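Local coordinates for protein transcriptional repressor PagR (Bacillus anthracis, PDB 2ZKZ) that represses transcription of the pagA and atxA genes of Bacillus anthracis, binding DNA as a dimeric ArsR-type winged helix-turn-helix protein, at residues Q60-C63 / K64-G67; A18-L21 / K22-H26; N43-Q46 / I47-L51. One frame throughout, in Å; residues are numbered along the deposited sequence.

Contact 1. Residues Q60-C63 / K64-G67; sequences QHLC and KMRG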
loop_
_atom_site.group_PDB
_atom_site.type_symbol
_atom_site.label_atom_id
_atom_site.label_comp_id
_atom_site.label_asym_id
_atom_site.label_seq_id
_atom_site.Cartn_x
_atom_site.Cartn_y
_atom_site.Cartn_z
ATOM N N GLN A 60 8.104 6.443 -16.831
ATOM C CA GLN A 60 8.877 5.923 -15.711
ATOM C C GLN A 60 7.968 5.241 -14.689
ATOM O O GLN A 60 8.314 4.198 -14.139
ATOM C CB GLN A 60 9.659 7.037 -15.020
ATOM C CG GLN A 60 10.599 6.510 -13.956
ATOM C CD GLN A 60 11.163 7.597 -13.067
ATOM O OE1 GLN A 60 11.966 7.325 -12.177
ATOM N NE2 GLN A 60 10.743 8.837 -13.298
ATOM N N HIS A 61 6.817 5.847 -14.412
ATOM C CA HIS A 61 5.878 5.249 -13.476
ATOM C C HIS A 61 5.394 3.914 -14.035
ATOM O O HIS A 61 5.375 2.903 -13.327
ATOM C CB HIS A 61 4.692 6.189 -13.237
ATOM C CG HIS A 61 4.986 7.282 -12.258
ATOM N ND1 HIS A 61 4.615 8.592 -12.466
ATOM C CD2 HIS A 61 5.628 7.256 -11.066
ATOM C CE1 HIS A 61 5.019 9.328 -11.444
ATOM N NE2 HIS A 61 5.638 8.540 -10.582
ATOM N N LEU A 62 5.010 3.903 -15.311
ATOM C CA LEU A 62 4.535 2.666 -15.931
ATOM C C LEU A 62 5.610 1.587 -15.910
ATOM O O LEU A 62 5.318 0.413 -15.685
ATOM C CB LEU A 62 4.072 2.932 -17.367
ATOM C CG LEU A 62 2.781 3.753 -17.482
ATOM C CD1 LEU A 62 2.552 4.177 -18.926
ATOM C CD2 LEU A 62 1.604 2.936 -16.969
ATOM N N CYS A 63 6.855 1.991 -16.130
ATOM C CA CYS A 63 7.967 1.051 -16.130
ATOM C C CYS A 63 8.103 0.388 -14.760
ATOM O O CYS A 63 8.231 -0.829 -14.656
ATOM C CB CYS A 63 9.260 1.782 -16.488
ATOM S SG CYS A 63 10.694 0.714 -16.574
ATOM N N LYS A 64 8.051 1.200 -13.708
ATOM C CA LYS A 64 8.163 0.705 -12.342
ATOM C C LYS A 64 6.972 -0.181 -11.938
ATOM O O LYS A 64 7.128 -1.143 -11.189
ATOM C CB LYS A 64 8.249 1.890 -11.381
ATOM C CG LYS A 64 9.227 1.707 -10.234
ATOM C CD LYS A 64 10.583 2.310 -10.563
ATOM C CE LYS A 64 11.495 2.291 -9.345
ATOM N NZ LYS A 64 12.761 3.037 -9.586
HETATM N N MSE A 65 5.789 0.150 -12.443
HETATM C CA MSE A 65 4.563 -0.582 -12.119
HETATM C C MSE A 65 4.333 -1.866 -12.915
HETATM O O MSE A 65 3.724 -2.813 -12.410
HETATM C CB MSE A 65 3.357 0.337 -12.313
HETATM C CG MSE A 65 3.504 1.679 -11.607
HETATM SE SE MSE A 65 2.087 2.939 -12.017
HETATM C CE MSE A 65 2.370 3.204 -13.882
ATOM N N ARG A 66 4.803 -1.897 -14.157
ATOM C CA ARG A 66 4.600 -3.067 -15.004
ATOM C C ARG A 66 5.125 -4.370 -14.415
ATOM O O ARG A 66 6.289 -4.467 -14.040
ATOM C CB ARG A 66 5.241 -2.866 -16.387
ATOM C CG ARG A 66 5.205 -4.148 -17.214
ATOM C CD ARG A 66 5.777 -4.016 -18.618
ATOM N NE ARG A 66 7.190 -3.651 -18.631
ATOM C CZ ARG A 66 7.626 -2.407 -18.770
ATOM N NH1 ARG A 66 6.757 -1.416 -18.904
ATOM N NH2 ARG A 66 8.928 -2.156 -18.780
ATOM N N GLY A 67 4.261 -5.378 -14.356
ATOM C CA GLY A 67 4.679 -6.669 -13.842
ATOM C C GLY A 67 4.415 -6.873 -12.365
ATOM O O GLY A 67 4.428 -8.000 -11.879
#
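Lys-64, Met-65 and Arg-66 reach back one turn to Gln-60, His-61 and Leu-62 and close the end of helix 55-65, the second helix of the predicted helix-turn-helix and, as in other ArsR-type repressors, probably the one that reads DNA. Each link is a main-chain bond to the residue four positions earlier. Lys-64 N donates to Gln-60 O over 3.0 Å, at an N-H...O angle of 162°. Met-65 N gives its hydrogen to His-61 O, although crowding around that oxygen makes its exact place less sure. Arg-66 N satisfies Leu-62 O at 2.8 Å even though Arg-66 itself is the first residue to leave helical geometry.

Leucine and methionine (Met-65 is present as selenomethionine) suit the buried side of this turn. Leu-62 lies against Val-44, Ile-47, Leu-70 and Tyr-81, while Met-65 meets Ile-32 and Leu-70; the fine placing of the Met-65 methyl against Leu-62 is doubtful. His-61 packs on Met-28 and Arg-29 of helix 27-39. Gln-60, Cys-63 and Lys-64 occupy the exposed side. Arg-66, also touching Tyr-81 and with NE near the like-charged Arg-72, keeps CG trans to its own N (chi1 172°) and then bends at chi3, which folds the guanidinium back along the helix, with Cys-63 O over one face, offset toward its rim. There Arg-66 NH2 comes to 4.0 Å from Cys-63 SG.

Contact 2. Residues A18-L21 / K22-H26; sequences AELL and KTMAH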
loop_
_atom_site.group_PDB
_atom_site.type_symbol
_atom_site.label_atom_id
_atom_site.label_comp_id
_atom_site.label_asym_id
_atom_site.label_seq_id
_atom_site.Cartn_x
_atom_site.Cartn_y
_atom_site.Cartn_z
ATOM N N ALA A 18 4.328 -6.412 0.582
ATOM C CA ALA A 18 5.013 -5.172 0.966
ATOM C C ALA A 18 5.504 -4.417 -0.273
ATOM O O ALA A 18 5.384 -3.189 -0.365
ATOM C CB ALA A 18 6.199 -5.483 1.888
ATOM N N GLU A 19 6.068 -5.166 -1.214
ATOM C CA GLU A 19 6.589 -4.607 -2.459
ATOM C C GLU A 19 5.452 -4.030 -3.316
ATOM O O GLU A 19 5.640 -3.039 -4.018
ATOM C CB GLU A 19 7.362 -5.695 -3.228
ATOM C CG GLU A 19 7.958 -5.268 -4.573
ATOM C CD GLU A 19 8.938 -4.114 -4.455
ATOM O OE1 GLU A 19 9.402 -3.833 -3.331
ATOM O OE2 GLU A 19 9.256 -3.491 -5.491
ATOM N N LEU A 20 4.275 -4.645 -3.250
ATOM C CA LEU A 20 3.111 -4.163 -3.999
ATOM C C LEU A 20 2.698 -2.791 -3.468
ATOM O O LEU A 20 2.437 -1.865 -4.231
ATOM C CB LEU A 20 1.924 -5.131 -3.855
ATOM C CG LEU A 20 0.684 -4.836 -4.711
ATOM C CD1 LEU A 20 1.027 -5.067 -6.191
ATOM C CD2 LEU A 20 -0.467 -5.744 -4.302
ATOM N N LEU A 21 2.643 -2.659 -2.149
ATOM C CA LEU A 21 2.263 -1.385 -1.556
ATOM C C LEU A 21 3.329 -0.335 -1.861
ATOM O O LEU A 21 3.005 0.804 -2.170
ATOM C CB LEU A 21 2.079 -1.534 -0.040
ATOM C CG LEU A 21 1.032 -2.545 0.446
ATOM C CD1 LEU A 21 0.953 -2.482 1.981
ATOM C CD2 LEU A 21 -0.328 -2.243 -0.161
ATOM N N LYS A 22 4.598 -0.724 -1.786
ATOM C CA LYS A 22 5.686 0.207 -2.066
ATOM C C LYS A 22 5.599 0.755 -3.494
ATOM O O LYS A 22 5.769 1.951 -3.720
ATOM C CB LYS A 22 7.036 -0.478 -1.862
ATOM C CG LYS A 22 8.242 0.433 -2.104
ATOM C CD LYS A 22 9.543 -0.364 -2.113
ATOM C CE LYS A 22 10.747 0.521 -2.409
ATOM N NZ LYS A 22 10.977 1.484 -1.298
ATOM N N THR A 23 5.314 -0.127 -4.450
ATOM C CA THR A 23 5.216 0.264 -5.850
ATOM C C THR A 23 4.035 1.196 -6.121
ATOM O O THR A 23 4.101 2.038 -7.014
ATOM C CB THR A 23 5.126 -0.986 -6.766
ATOM O OG1 THR A 23 6.223 -1.861 -6.479
ATOM C CG2 THR A 23 5.205 -0.583 -8.246
HETATM N N MSE A 24 2.955 1.045 -5.358
HETATM C CA MSE A 24 1.768 1.898 -5.514
HETATM C C MSE A 24 1.845 3.168 -4.660
HETATM O O MSE A 24 1.022 4.071 -4.814
HETATM C CB MSE A 24 0.496 1.145 -5.084
HETATM C CG MSE A 24 0.166 -0.142 -5.844
HETATM SE SE MSE A 24 -1.395 -1.037 -5.070
HETATM C CE MSE A 24 -2.732 0.276 -5.534
ATOM N N ALA A 25 2.829 3.242 -3.768
ATOM C CA ALA A 25 2.954 4.375 -2.848
ATOM C C ALA A 25 3.431 5.720 -3.403
ATOM O O ALA A 25 4.333 6.340 -2.846
ATOM C CB ALA A 25 3.829 3.965 -1.649
ATOM N N HIS A 26 2.799 6.176 -4.478
ATOM C CA HIS A 26 3.130 7.446 -5.122
ATOM C C HIS A 26 1.811 8.023 -5.637
ATOM O O HIS A 26 1.042 7.323 -6.292
ATOM C CB HIS A 26 4.080 7.210 -6.307
ATOM C CG HIS A 26 5.410 6.646 -5.914
ATOM N ND1 HIS A 26 6.489 7.439 -5.588
ATOM C CD2 HIS A 26 5.824 5.367 -5.753
ATOM C CE1 HIS A 26 7.508 6.674 -5.240
ATOM N NE2 HIS A 26 7.130 5.412 -5.331
#
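Thr-23 holds Glu-19 O twice, and this double grip marks the polar side of the last turns of helix 14-24. Thr-23 N donates to Glu-19 O at 3.0 Å, and Thr-23 OG1 donates to the same Glu-19 O at 2.8 Å, the two arriving from opposite faces of the carbonyl plane. A chi1 of -54° lays the hydroxyl beside the backbone N, which is how a threonine can satisfy its buried OG1 within its own helix. Among the other main-chain bonds, Lys-22 N pairs with Ala-18 O. Met-24 N divides between Leu-20 O at 3.2 Å and a weak bond to Leu-21 O. Beyond it the chain makes an inverse gamma turn centred on Ala-25, closed by His-26 N on Met-24 O at 2.8 Å.

The charged side chains meet less directly. Glu-19 OE1 lies 3.7 Å from Lys-22 CD, touching the aliphatic stem while the lysine's ammonium stays farther off; Glu-19 OE2 makes its salt bridge with Lys-68 instead.

Apolar contact is loose, with Leu-20 CG 4.3 Å from the selenium of Met-24 (selenomethionine), SE, because these chains turn outward to other parts of the fold. Leu-20, Leu-21 and Met-24 pack on helix 86-95, and Leu-20 and Met-24 also on Val-69. Small Ala-18 and Ala-25, with Leu-21, meet Pro-27, Ala-18 and Leu-30 of the second subunit, placing the helix in the dimer interface.

Contact 3. Residues N43-Q46 / I47-L51; sequences NVTQ and IIQIL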
loop_
_atom_site.group_PDB
_atom_site.type_symbol
_atom_site.label_atom_id
_atom_site.label_comp_id
_atom_site.label_asym_id
_atom_site.label_seq_id
_atom_site.Cartn_x
_atom_site.Cartn_y
_atom_site.Cartn_z
ATOM N N ASN A 43 -3.796 3.322 -23.154
ATOM C CA ASN A 43 -2.443 3.326 -23.688
ATOM C C ASN A 43 -1.731 4.527 -23.073
ATOM O O ASN A 43 -2.354 5.336 -22.376
ATOM C CB ASN A 43 -2.434 3.370 -25.234
ATOM C CG ASN A 43 -3.182 4.564 -25.815
ATOM O OD1 ASN A 43 -3.835 4.446 -26.863
ATOM N ND2 ASN A 43 -3.074 5.710 -25.170
ATOM N N VAL A 44 -0.429 4.629 -23.309
ATOM C CA VAL A 44 0.368 5.713 -22.752
ATOM C C VAL A 44 -0.165 7.107 -23.077
ATOM O O VAL A 44 -0.236 7.975 -22.198
ATOM C CB VAL A 44 1.839 5.603 -23.228
ATOM C CG1 VAL A 44 2.678 6.715 -22.614
ATOM C CG2 VAL A 44 2.404 4.242 -22.833
ATOM N N THR A 45 -0.553 7.323 -24.329
ATOM C CA THR A 45 -1.057 8.627 -24.740
ATOM C C THR A 45 -2.320 9.025 -23.979
ATOM O O THR A 45 -2.473 10.179 -23.589
ATOM C CB THR A 45 -1.330 8.656 -26.256
ATOM O OG1 THR A 45 -0.129 8.307 -26.958
ATOM C CG2 THR A 45 -1.773 10.047 -26.691
ATOM N N GLN A 46 -3.223 8.068 -23.771
ATOM C CA GLN A 46 -4.450 8.330 -23.028
ATOM C C GLN A 46 -4.112 8.673 -21.578
ATOM O O GLN A 46 -4.765 9.509 -20.956
ATOM C CB GLN A 46 -5.362 7.106 -23.055
ATOM C CG GLN A 46 -5.983 6.815 -24.414
ATOM C CD GLN A 46 -6.715 5.494 -24.438
ATOM O OE1 GLN A 46 -6.112 4.438 -24.257
ATOM N NE2 GLN A 46 -8.026 5.544 -24.658
ATOM N N ILE A 47 -3.089 8.018 -21.045
ATOM C CA ILE A 47 -2.658 8.251 -19.672
ATOM C C ILE A 47 -1.994 9.619 -19.539
ATOM O O ILE A 47 -2.259 10.363 -18.599
ATOM C CB ILE A 47 -1.671 7.150 -19.211
ATOM C CG1 ILE A 47 -2.406 5.806 -19.127
ATOM C CG2 ILE A 47 -1.064 7.525 -17.863
ATOM C CD1 ILE A 47 -1.514 4.605 -18.836
ATOM N N ILE A 48 -1.121 9.945 -20.485
ATOM C CA ILE A 48 -0.443 11.235 -20.467
ATOM C C ILE A 48 -1.467 12.366 -20.531
ATOM O O ILE A 48 -1.347 13.360 -19.817
ATOM C CB ILE A 48 0.531 11.361 -21.656
ATOM C CG1 ILE A 48 1.727 10.434 -21.434
ATOM C CG2 ILE A 48 0.978 12.814 -21.830
ATOM C CD1 ILE A 48 2.638 10.303 -22.638
ATOM N N GLN A 49 -2.484 12.205 -21.370
ATOM C CA GLN A 49 -3.510 13.232 -21.517
ATOM C C GLN A 49 -4.446 13.322 -20.312
ATOM O O GLN A 49 -4.983 14.394 -20.022
ATOM C CB GLN A 49 -4.318 12.998 -22.802
ATOM C CG GLN A 49 -3.444 12.915 -24.059
ATOM C CD GLN A 49 -4.233 13.027 -25.353
ATOM O OE1 GLN A 49 -5.239 12.347 -25.546
ATOM N NE2 GLN A 49 -3.767 13.883 -26.253
ATOM N N ILE A 50 -4.648 12.208 -19.609
ATOM C CA ILE A 50 -5.512 12.211 -18.430
ATOM C C ILE A 50 -4.796 12.837 -17.236
ATOM O O ILE A 50 -5.375 13.642 -16.504
ATOM C CB ILE A 50 -5.952 10.786 -18.036
ATOM C CG1 ILE A 50 -6.970 10.256 -19.046
ATOM C CG2 ILE A 50 -6.549 10.790 -16.635
ATOM C CD1 ILE A 50 -7.468 8.859 -18.728
ATOM N N LEU A 51 -3.534 12.466 -17.051
ATOM C CA LEU A 51 -2.733 12.975 -15.942
ATOM C C LEU A 51 -2.111 14.350 -16.179
ATOM O O LEU A 51 -1.750 15.040 -15.224
ATOM C CB LEU A 51 -1.635 11.969 -15.591
ATOM C CG LEU A 51 -2.031 10.810 -14.669
ATOM C CD1 LEU A 51 -3.325 10.164 -15.133
ATOM C CD2 LEU A 51 -0.902 9.802 -14.641
#
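Ile-48 lays its longer branch across Val-44, one turn earlier in helix 44-51. Its CB sits 3.5 Å from Val-44 O. A chi1 of -71° sets CG1 trans to its carbonyl carbon and lays it alongside that oxygen, with Ile-48 CG1 at 3.2 Å from Val-44 O. The terminal CD1 then reaches the valine methyl, Ile-48 CD1 to Val-44 CG1 being 3.6 Å. Beyond the contact, Ile-48 also packs on Gln-55 and Val-58, so a branched apolar chain suits this partly covered face.

Underneath, Ile-48 N donates to Val-44 O at 2.8 Å, and Ile-47, Gln-49 and Ile-50 repeat the same four-residue bond. On the exposed side Thr-45 and Gln-49 run side by side, with Thr-45 CG2 4.1 Å from Gln-49 CD.

The first turn is closed by Gln-46, whose OE1 takes the hydrogen of Asn-43 N at 2.8 Å, in the carbonyl plane on a lone pair and nearly straight at 165°. This bond from the N-cap N to the side chain of the third helical residue ties down the start of the helix. The helix, with Ile-47 and Ile-48 against helix 55-65, is the first helix of the predicted helix-turn-helix.

How the contacts relate
Along the chain the order is contact 2, contact 3, contact 1, on helices 14-24, 44-51 and 55-65 of one winged-helix domain. Contact 1 is the common neighbour. Its centre lies about 11 Å from that of contact 2, where Thr-23 CG2 packs against Lys-64 O at 3.6 Å, and about 14 Å from that of contact 3, where Leu-62 CD1 meets Val-44 CG2 at 3.9 Å. Contacts 2 and 3 do not touch; their centres are about 21 Å apart, on opposite sides of the chain's centre. The predicted DNA-binding helices therefore pack together, and the end of the second one connects them physically to the helix used in dimerisation.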